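Side-chain contacts in phospholyase (Arthrobacter aurescens, PDB 5G4I), which cleaves phosphoethanolamine by a pyridoxal-phosphate-dependent elimination, using the scaffold of a class III transaminase: residues R346-N351 / H423-L428; S361-G366 / G370-E375; F115-N118 / E122-E125. All blocks are in the same frame, centred on the assembly; numbering follows the deposited sequence.

In the fold
Interactions 1 and 2 lie on the same side of the chain's centre and touch. The helix 334-355 that supplies 346-351 leads directly into the hairpin of interaction 2, and Arg-346 binds two backbone carbonyls of its first strand. Both are partly buried: interaction 1 joins two nearly parallel helices through leucines and an arginine-aspartate pair, whereas interaction 2 relies on strand pairing with a salt bridge across it. Interaction 3 stands on the opposite side of the chain's centre, about 20 Å from interaction 2 between nearest atoms. Its touching residues are all buried, and its carboxylate has no arginine across the contact but takes a backbone N-H, beside the cofactor and the second subunit.

Interaction 1. Residues R346-N351 / H423-L428; sequences RKRLEN and HADILL
Arg-348 and Leu-349 of helix 334-355 meet Asp-425 and Leu-428 of the C-terminal helix 421-436, a helix-helix packing away from the cofactor site in which the two short segments run almost parallel, 15° between them and axes 11.6 Å apart. Earlier, Arg-346 faces the sheet instead: its guanidinium edge makes weak, salt-bridged hydrogen bonds to Glu-350 OE2, and it also bonds to the backbone of Val-362 and Gly-364. Arg-348 carries most of the first segment's share. With CG opposite the backbone N (chi1 178°) and the chain bent at its next two torsions, it folds over Leu-428. Its CG lies 3.8 Å from Leu-428 CD1, and Leu-428 CB sits over one guanidinium face, toward the rim. At the guanidinium edge, NH2 forms a salt bridge with Asp-425 OD1 at 3.3 Å, the two planes turned 40° apart, and gives a 3.0 Å hydrogen bond to a water. That water in turn donates to Asp-425 O, 2.8 Å away. Next, Leu-349 sets CD2 against CD2 of Leu-428 at 3.8 Å, the side chains crossing at about a right angle, and reaches Phe-369 and Val-362 of the sheet. Replacing Arg-348 by an alanine would probably leave Asp-425 without this counter-charge and uncover Leu-428. Asp-425 OD1 is also hydrogen-bonded to Tyr-344 OH, which probably steadies it. The contact is leucine packing edged by a salt bridge and a water bridge.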
loop_
_atom_site.group_PDB
_atom_site.type_symbol
_atom_site.label_atom_id
_atom_site.label_comp_id
_atom_site.label_asym_id
_atom_site.label_seq_id
_atom_site.Cartn_x
_atom_site.Cartn_y
_atom_site.Cartn_z
ATOM N N ARG A 346 -27.362 -7.227 -21.569
ATOM C CA ARG A 346 -26.839 -7.236 -22.944
ATOM C C ARG A 346 -27.929 -7.197 -23.999
ATOM O O ARG A 346 -27.855 -6.403 -24.958
ATOM C CB ARG A 346 -25.944 -8.481 -23.176
ATOM C CG ARG A 346 -25.537 -8.698 -24.614
ATOM C CD ARG A 346 -24.110 -9.267 -24.538
ATOM N NE ARG A 346 -23.460 -8.675 -25.629
ATOM C CZ ARG A 346 -22.439 -7.817 -25.780
ATOM N NH1 ARG A 346 -21.322 -7.549 -24.989
ATOM N NH2 ARG A 346 -22.447 -7.370 -27.013
ATOM N N LYS A 347 -28.986 -8.012 -23.812
ATOM C CA LYS A 347 -30.147 -7.967 -24.744
ATOM C C LYS A 347 -30.776 -6.578 -24.783
ATOM O O LYS A 347 -31.051 -6.049 -25.897
ATOM C CB LYS A 347 -31.151 -9.058 -24.373
ATOM C CG LYS A 347 -30.592 -10.451 -24.669
ATOM N N ARG A 348 -30.959 -5.982 -23.631
ATOM C CA ARG A 348 -31.539 -4.622 -23.621
ATOM C C ARG A 348 -30.653 -3.600 -24.299
ATOM O O ARG A 348 -31.141 -2.706 -25.067
ATOM C CB ARG A 348 -31.866 -4.128 -22.234
ATOM C CG ARG A 348 -32.413 -2.709 -22.208
ATOM C CD ARG A 348 -33.875 -2.645 -22.624
ATOM N NE ARG A 348 -34.439 -3.013 -21.348
ATOM C CZ ARG A 348 -34.938 -2.160 -20.438
ATOM N NH1 ARG A 348 -35.141 -0.882 -20.714
ATOM N NH2 ARG A 348 -35.217 -2.639 -19.300
ATOM N N LEU A 349 -29.324 -3.611 -24.008
ATOM C CA LEU A 349 -28.405 -2.673 -24.644
ATOM C C LEU A 349 -28.311 -2.934 -26.187
ATOM O O LEU A 349 -28.146 -1.958 -26.904
ATOM C CB LEU A 349 -26.987 -2.768 -23.981
ATOM C CG LEU A 349 -26.873 -2.260 -22.578
ATOM C CD1 LEU A 349 -25.492 -2.558 -22.017
ATOM C CD2 LEU A 349 -27.086 -0.730 -22.514
ATOM N N GLU A 350 -28.345 -4.196 -26.666
ATOM C CA GLU A 350 -28.423 -4.460 -28.143
ATOM C C GLU A 350 -29.698 -3.789 -28.785
ATOM O O GLU A 350 -29.604 -3.185 -29.884
ATOM C CB GLU A 350 -28.366 -5.919 -28.410
ATOM C CG GLU A 350 -26.962 -6.385 -28.149
ATOM C CD GLU A 350 -26.746 -7.860 -28.204
ATOM O OE1 GLU A 350 -27.751 -8.593 -28.107
ATOM O OE2 GLU A 350 -25.517 -8.265 -28.293
ATOM N N ASN A 351 -30.823 -3.831 -28.096
ATOM C CA ASN A 351 -32.048 -3.131 -28.583
ATOM C C ASN A 351 -31.826 -1.639 -28.646
ATOM O O ASN A 351 -32.147 -0.994 -29.676
ATOM C CB ASN A 351 -33.277 -3.483 -27.733
ATOM C CG ASN A 351 -33.833 -4.889 -28.019
ATOM O OD1 ASN A 351 -33.447 -5.541 -28.960
ATOM N ND2 ASN A 351 -34.695 -5.357 -27.153
ATOM N N HIS A 423 -33.074 -2.880 -10.196
ATOM C CA HIS A 423 -32.146 -1.773 -10.373
ATOM C C HIS A 423 -31.688 -1.598 -11.812
ATOM O O HIS A 423 -31.532 -0.488 -12.344
ATOM C CB HIS A 423 -30.919 -2.021 -9.458
ATOM C CG HIS A 423 -31.227 -2.317 -8.033
ATOM N ND1 HIS A 423 -32.049 -1.589 -7.184
ATOM C CD2 HIS A 423 -30.745 -3.331 -7.268
ATOM C CE1 HIS A 423 -32.051 -2.126 -5.983
ATOM N NE2 HIS A 423 -31.263 -3.209 -6.032
ATOM N N ALA A 424 -31.422 -2.729 -12.543
ATOM C CA ALA A 424 -31.101 -2.726 -13.928
ATOM C C ALA A 424 -32.198 -1.969 -14.738
ATOM O O ALA A 424 -31.887 -1.173 -15.661
ATOM C CB ALA A 424 -30.901 -4.125 -14.505
ATOM N N ASP A 425 -33.479 -2.297 -14.415
ATOM C CA ASP A 425 -34.554 -1.643 -15.189
ATOM C C ASP A 425 -34.636 -0.154 -14.917
ATOM O O ASP A 425 -34.885 0.619 -15.851
ATOM C CB ASP A 425 -35.901 -2.315 -14.837
ATOM C CG ASP A 425 -36.024 -3.766 -15.426
ATOM O OD1 ASP A 425 -35.341 -4.127 -16.408
ATOM O OD2 ASP A 425 -36.943 -4.503 -14.893
ATOM N N ILE A 426 -34.384 0.262 -13.676
ATOM C CA ILE A 426 -34.321 1.742 -13.413
ATOM C C ILE A 426 -33.226 2.419 -14.249
ATOM O O ILE A 426 -33.439 3.351 -14.990
ATOM C CB ILE A 426 -34.214 2.018 -11.914
ATOM C CG1 ILE A 426 -35.433 1.601 -11.139
ATOM C CG2 ILE A 426 -33.814 3.479 -11.671
ATOM C CD1 ILE A 426 -35.238 1.419 -9.625
ATOM N N LEU A 427 -31.997 1.848 -14.147
ATOM C CA LEU A 427 -30.831 2.413 -14.844
ATOM C C LEU A 427 -31.090 2.484 -16.351
ATOM O O LEU A 427 -30.844 3.505 -17.008
ATOM C CB LEU A 427 -29.527 1.597 -14.492
ATOM C CG LEU A 427 -28.242 2.111 -15.162
ATOM C CD1 LEU A 427 -27.050 1.865 -14.203
ATOM C CD2 LEU A 427 -27.989 1.566 -16.525
ATOM N N LEU A 428 -31.480 1.340 -16.966
ATOM C CA LEU A 428 -31.639 1.215 -18.434
ATOM C C LEU A 428 -32.788 2.112 -18.987
ATOM O O LEU A 428 -32.681 2.745 -20.046
ATOM C CB LEU A 428 -31.840 -0.277 -18.847
ATOM C CG LEU A 428 -30.551 -1.171 -18.635
ATOM C CD1 LEU A 428 -31.034 -2.621 -18.653
ATOM C CD2 LEU A 428 -29.527 -0.893 -19.668
HETATM O O HOH W 1 -36.427 -0.214 -18.009
#

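Interaction 2. Residues S361-G366 / G370-E375; sequences SVRGRG and GIDIIE
Arg-363 and Asp-372 reach across the two antiparallel strands of the hairpin 359-365/368-373 and pair on one side of it. Arg-363 holds CG opposite its carbonyl carbon (chi1 -62°) and stays extended as far as NE, which carries the guanidinium over to the carboxylate. Asp-372 comes at about a right angle, and the two flat groups are turned 57° apart. NE bonds to Asp-372 OD1; the modelled 2.5 Å is unusually short and doubtful. A weaker bond runs from NH2 to OD2 at 3.4 Å, with OD2 near the guanidinium plane. The same OD2 accepts the Ser-361 N-H at 2.7 Å, on its anti side and well out of the carboxylate plane. In the backbone, Arg-363 N bonds to Gly-370 O at 2.9 Å and Gly-370 N to Arg-363 O at 3.0 Å. The other face carries the non-hydrogen-bonded pair Val-362/Ile-371, whose CG2 methyls meet at 4.1 Å. Ile-371 places CG1 between its backbone N and carbonyl carbon (chi1 47°), leaving CG2 beside the N to face Val-362. Val-362 itself packs on Leu-349 and Ala-353 of helix 334-355. Within the chain, strand 359-365 is the outermost of its mixed sheet; 368-373 pairs on with 410-413. Asp-372 thus serves a backbone N-H and a guanidinium. Held between Asp-372 and Asp-178, the guanidinium is probably fixed in rotation and would favour both carboxylates' ionised form.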
loop_
_atom_site.group_PDB
_atom_site.type_symbol
_atom_site.label_atom_id
_atom_site.label_comp_id
_atom_site.label_asym_id
_atom_site.label_seq_id
_atom_site.Cartn_x
_atom_site.Cartn_y
_atom_site.Cartn_z
ATOM N N SER A 361 -21.224 0.059 -30.587
ATOM C CA SER A 361 -21.293 -1.317 -30.158
ATOM C C SER A 361 -21.629 -1.469 -28.633
ATOM O O SER A 361 -21.312 -0.567 -27.817
ATOM C CB SER A 361 -19.924 -2.038 -30.391
ATOM O OG SER A 361 -19.557 -1.942 -31.779
ATOM N N VAL A 362 -22.189 -2.604 -28.313
ATOM C CA VAL A 362 -22.425 -3.049 -26.929
ATOM C C VAL A 362 -21.172 -3.842 -26.468
ATOM O O VAL A 362 -20.716 -4.714 -27.188
ATOM C CB VAL A 362 -23.675 -3.949 -26.861
ATOM C CG1 VAL A 362 -23.914 -4.433 -25.424
ATOM C CG2 VAL A 362 -24.843 -3.069 -27.303
ATOM N N ARG A 363 -20.702 -3.581 -25.253
ATOM C CA ARG A 363 -19.421 -4.107 -24.788
ATOM C C ARG A 363 -19.572 -4.682 -23.363
ATOM O O ARG A 363 -20.354 -4.229 -22.537
ATOM C CB ARG A 363 -18.401 -2.982 -24.825
ATOM C CG ARG A 363 -18.133 -2.413 -26.238
ATOM C CD ARG A 363 -17.412 -1.074 -26.175
ATOM N NE ARG A 363 -17.104 -0.554 -27.536
ATOM C CZ ARG A 363 -16.106 -0.979 -28.280
ATOM N NH1 ARG A 363 -15.251 -1.847 -27.844
ATOM N NH2 ARG A 363 -16.044 -0.555 -29.556
ATOM N N GLY A 364 -18.720 -5.649 -23.096
ATOM C CA GLY A 364 -18.550 -6.205 -21.688
ATOM C C GLY A 364 -19.332 -7.480 -21.448
ATOM O O GLY A 364 -19.935 -8.138 -22.359
ATOM N N ARG A 365 -19.404 -7.931 -20.160
ATOM C CA ARG A 365 -20.337 -9.038 -19.782
ATOM C C ARG A 365 -20.534 -8.996 -18.254
ATOM O O ARG A 365 -19.821 -8.227 -17.570
ATOM C CB ARG A 365 -19.923 -10.483 -20.177
ATOM C CG ARG A 365 -18.553 -10.762 -19.580
ATOM C CD ARG A 365 -18.233 -12.210 -19.766
ATOM N NE ARG A 365 -17.807 -12.459 -21.136
ATOM C CZ ARG A 365 -17.351 -13.625 -21.591
ATOM N NH1 ARG A 365 -17.284 -14.712 -20.842
ATOM N NH2 ARG A 365 -16.931 -13.679 -22.890
ATOM N N GLY A 366 -21.467 -9.738 -17.769
ATOM C CA GLY A 366 -21.740 -9.813 -16.373
ATOM C C GLY A 366 -22.188 -8.451 -15.909
ATOM O O GLY A 366 -23.107 -7.854 -16.517
ATOM N N GLY A 370 -20.711 -1.605 -21.186
ATOM C CA GLY A 370 -20.574 -0.283 -21.785
ATOM C C GLY A 370 -21.138 -0.213 -23.203
ATOM O O GLY A 370 -21.442 -1.199 -23.831
ATOM N N ILE A 371 -21.269 1.030 -23.660
ATOM C CA ILE A 371 -21.635 1.321 -25.085
ATOM C C ILE A 371 -20.787 2.526 -25.573
ATOM O O ILE A 371 -20.609 3.501 -24.845
ATOM C CB ILE A 371 -23.170 1.649 -25.221
ATOM C CG1 ILE A 371 -23.677 2.652 -24.171
ATOM C CG2 ILE A 371 -23.953 0.337 -25.213
ATOM C CD1 ILE A 371 -25.098 3.208 -24.454
ATOM N N ASP A 372 -20.470 2.603 -26.603
ATOM C CA ASP A 372 -19.725 3.588 -27.428
ATOM C C ASP A 372 -20.695 4.640 -27.900
ATOM O O ASP A 372 -21.756 4.265 -28.432
ATOM C CB ASP A 372 -19.423 3.109 -28.866
ATOM C CG ASP A 372 -18.483 2.109 -29.057
ATOM O OD1 ASP A 372 -17.716 1.757 -28.262
ATOM O OD2 ASP A 372 -18.885 1.278 -29.832
ATOM N N ILE A 373 -20.389 5.885 -27.547
ATOM C CA ILE A 373 -21.282 7.040 -27.929
ATOM C C ILE A 373 -20.631 7.730 -29.157
ATOM O O ILE A 373 -19.425 8.082 -29.145
ATOM C CB ILE A 373 -21.443 7.978 -26.758
ATOM C CG1 ILE A 373 -22.030 7.271 -25.502
ATOM C CG2 ILE A 373 -22.334 9.218 -27.057
ATOM C CD1 ILE A 373 -23.313 6.473 -25.718
ATOM N N ILE A 374 -21.461 7.868 -30.228
ATOM C CA ILE A 374 -21.011 8.339 -31.565
ATOM C C ILE A 374 -21.926 9.442 -32.107
ATOM O O ILE A 374 -23.034 9.675 -31.622
ATOM C CB ILE A 374 -20.928 7.179 -32.536
ATOM C CG1 ILE A 374 -22.293 6.537 -32.728
ATOM C CG2 ILE A 374 -19.816 6.193 -32.096
ATOM C CD1 ILE A 374 -22.343 5.513 -33.859
ATOM N N GLU A 375 -21.372 10.200 -33.072
ATOM C CA GLU A 375 -22.204 11.177 -33.821
ATOM C C GLU A 375 -23.190 10.401 -34.656
ATOM O O GLU A 375 -22.876 9.293 -35.097
ATOM C CB GLU A 375 -21.293 12.090 -34.710
ATOM C CG GLU A 375 -20.219 12.900 -34.008
ATOM C CD GLU A 375 -20.705 13.947 -33.043
ATOM O OE1 GLU A 375 -21.929 14.265 -32.903
ATOM O OE2 GLU A 375 -19.852 14.443 -32.303
#

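Interaction 3. Residues F115-N118 / E122-E125; sequences FLTN and EANE
Glu-122 points its side chain from the first turn of helix 120-135 toward the end of strand 113-117, where Thr-117 and Asn-118 receive it. CG lies opposite the carbonyl carbon (chi1 -74°), and an extended chain beyond CG carries the carboxylate past Thr-117 CB to the backbone of Asn-118. There OE1 accepts the Asn-118 N-H at 2.8 Å, met nearly head-on, with an angle of 151° at the hydrogen. Asn-310 also donates to OE1, while OE2 is hydrogen-bonded to Ser-119 OG of the second subunit; the buried carboxylate is therefore gripped from within its own chain and across the dimer. Nearer the helix backbone, Thr-117 sets its CB against CB of Glu-122 at 3.7 Å. Its methyl CG2 comes within 4.0 Å of Ala-123 CA, and its OG1 lies 3.9 Å from Ala-123 CB. The hydroxyl is directed to the connection between the segments, where it is hydrogen-bonded to Ser-119 O. The contact thus closes a tight strand-to-helix connection that carries Ser-119, Gly-120 and Ser-121 of the cofactor pocket, while Asn-124 on the helix touches the cofactor and bonds to Asp-251. Strand 113-117 is the outermost of its sheet within the chain and pairs with strand 290-294, whose Val-292 packs on Ala-123. Leu-116 rests on helix 94-104, and Phe-115 lies against Leu-126 and Ile-130 farther along helix 120-135.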
loop_
_atom_site.group_PDB
_atom_site.type_symbol
_atom_site.label_atom_id
_atom_site.label_comp_id
_atom_site.label_asym_id
_atom_site.label_seq_id
_atom_site.Cartn_x
_atom_site.Cartn_y
_atom_site.Cartn_z
ATOM N N PHE A 115 0.794 -13.943 -1.532
ATOM C CA PHE A 115 1.380 -12.794 -0.818
ATOM C C PHE A 115 0.224 -11.771 -0.617
ATOM O O PHE A 115 -0.369 -11.297 -1.623
ATOM C CB PHE A 115 2.458 -12.093 -1.637
ATOM C CG PHE A 115 3.702 -12.906 -1.975
ATOM C CD1 PHE A 115 3.768 -13.655 -3.114
ATOM C CD2 PHE A 115 4.800 -12.833 -1.145
ATOM C CE1 PHE A 115 4.975 -14.372 -3.421
ATOM C CE2 PHE A 115 5.975 -13.528 -1.418
ATOM C CZ PHE A 115 6.041 -14.309 -2.568
ATOM N N LEU A 116 -0.043 -11.368 0.599
ATOM C CA LEU A 116 -1.042 -10.316 0.811
ATOM C C LEU A 116 -0.338 -8.912 0.787
ATOM O O LEU A 116 0.854 -8.775 1.126
ATOM C CB LEU A 116 -1.745 -10.553 2.164
ATOM C CG LEU A 116 -2.790 -11.660 2.110
ATOM C CD1 LEU A 116 -3.144 -12.224 3.493
ATOM C CD2 LEU A 116 -4.087 -11.209 1.437
ATOM N N THR A 117 -1.141 -7.880 0.413
ATOM C CA THR A 117 -0.683 -6.497 0.369
ATOM C C THR A 117 -1.842 -5.618 0.883
ATOM O O THR A 117 -2.885 -6.140 1.323
ATOM C CB THR A 117 -0.249 -6.035 -1.057
ATOM O OG1 THR A 117 -1.441 -5.887 -1.865
ATOM C CG2 THR A 117 0.800 -6.960 -1.688
ATOM N N ASN A 118 -1.678 -4.272 0.790
ATOM C CA ASN A 118 -2.728 -3.339 1.273
ATOM C C ASN A 118 -3.437 -2.572 0.102
ATOM O O ASN A 118 -4.225 -1.661 0.335
ATOM C CB ASN A 118 -2.171 -2.379 2.309
ATOM C CG ASN A 118 -1.361 -3.065 3.380
ATOM O OD1 ASN A 118 -0.067 -2.965 3.367
ATOM N ND2 ASN A 118 -1.964 -3.821 4.203
ATOM N N GLU A 122 0.333 -1.942 -4.689
ATOM C CA GLU A 122 1.345 -2.785 -3.956
ATOM C C GLU A 122 1.395 -4.151 -4.595
ATOM O O GLU A 122 2.519 -4.758 -4.703
ATOM C CB GLU A 122 1.097 -2.864 -2.447
ATOM C CG GLU A 122 1.425 -1.649 -1.622
ATOM C CD GLU A 122 1.554 -1.976 -0.116
ATOM O OE1 GLU A 122 0.712 -2.770 0.468
ATOM O OE2 GLU A 122 2.534 -1.440 0.553
ATOM N N ALA A 123 0.244 -4.697 -4.987
ATOM C CA ALA A 123 0.228 -6.066 -5.583
ATOM C C ALA A 123 0.978 -6.069 -6.935
ATOM O O ALA A 123 1.824 -6.966 -7.217
ATOM C CB ALA A 123 -1.186 -6.603 -5.699
ATOM N N ASN A 124 0.655 -5.154 -7.836
ATOM C CA ASN A 124 1.313 -5.141 -9.154
ATOM C C ASN A 124 2.798 -4.782 -9.009
ATOM O O ASN A 124 3.632 -5.372 -9.759
ATOM C CB ASN A 124 0.619 -4.175 -10.139
ATOM C CG ASN A 124 -0.642 -4.731 -10.755
ATOM O OD1 ASN A 124 -0.697 -5.936 -11.054
ATOM N ND2 ASN A 124 -1.594 -3.882 -11.062
ATOM N N GLU A 125 3.212 -3.892 -8.112
ATOM C CA GLU A 125 4.637 -3.642 -7.848
ATOM C C GLU A 125 5.316 -4.920 -7.478
ATOM O O GLU A 125 6.427 -5.223 -8.019
ATOM C CB GLU A 125 4.766 -2.611 -6.689
ATOM C CG GLU A 125 6.193 -2.288 -6.319
ATOM C CD GLU A 125 6.936 -1.403 -7.259
ATOM O OE1 GLU A 125 6.367 -0.877 -8.228
ATOM O OE2 GLU A 125 8.182 -1.205 -7.029
#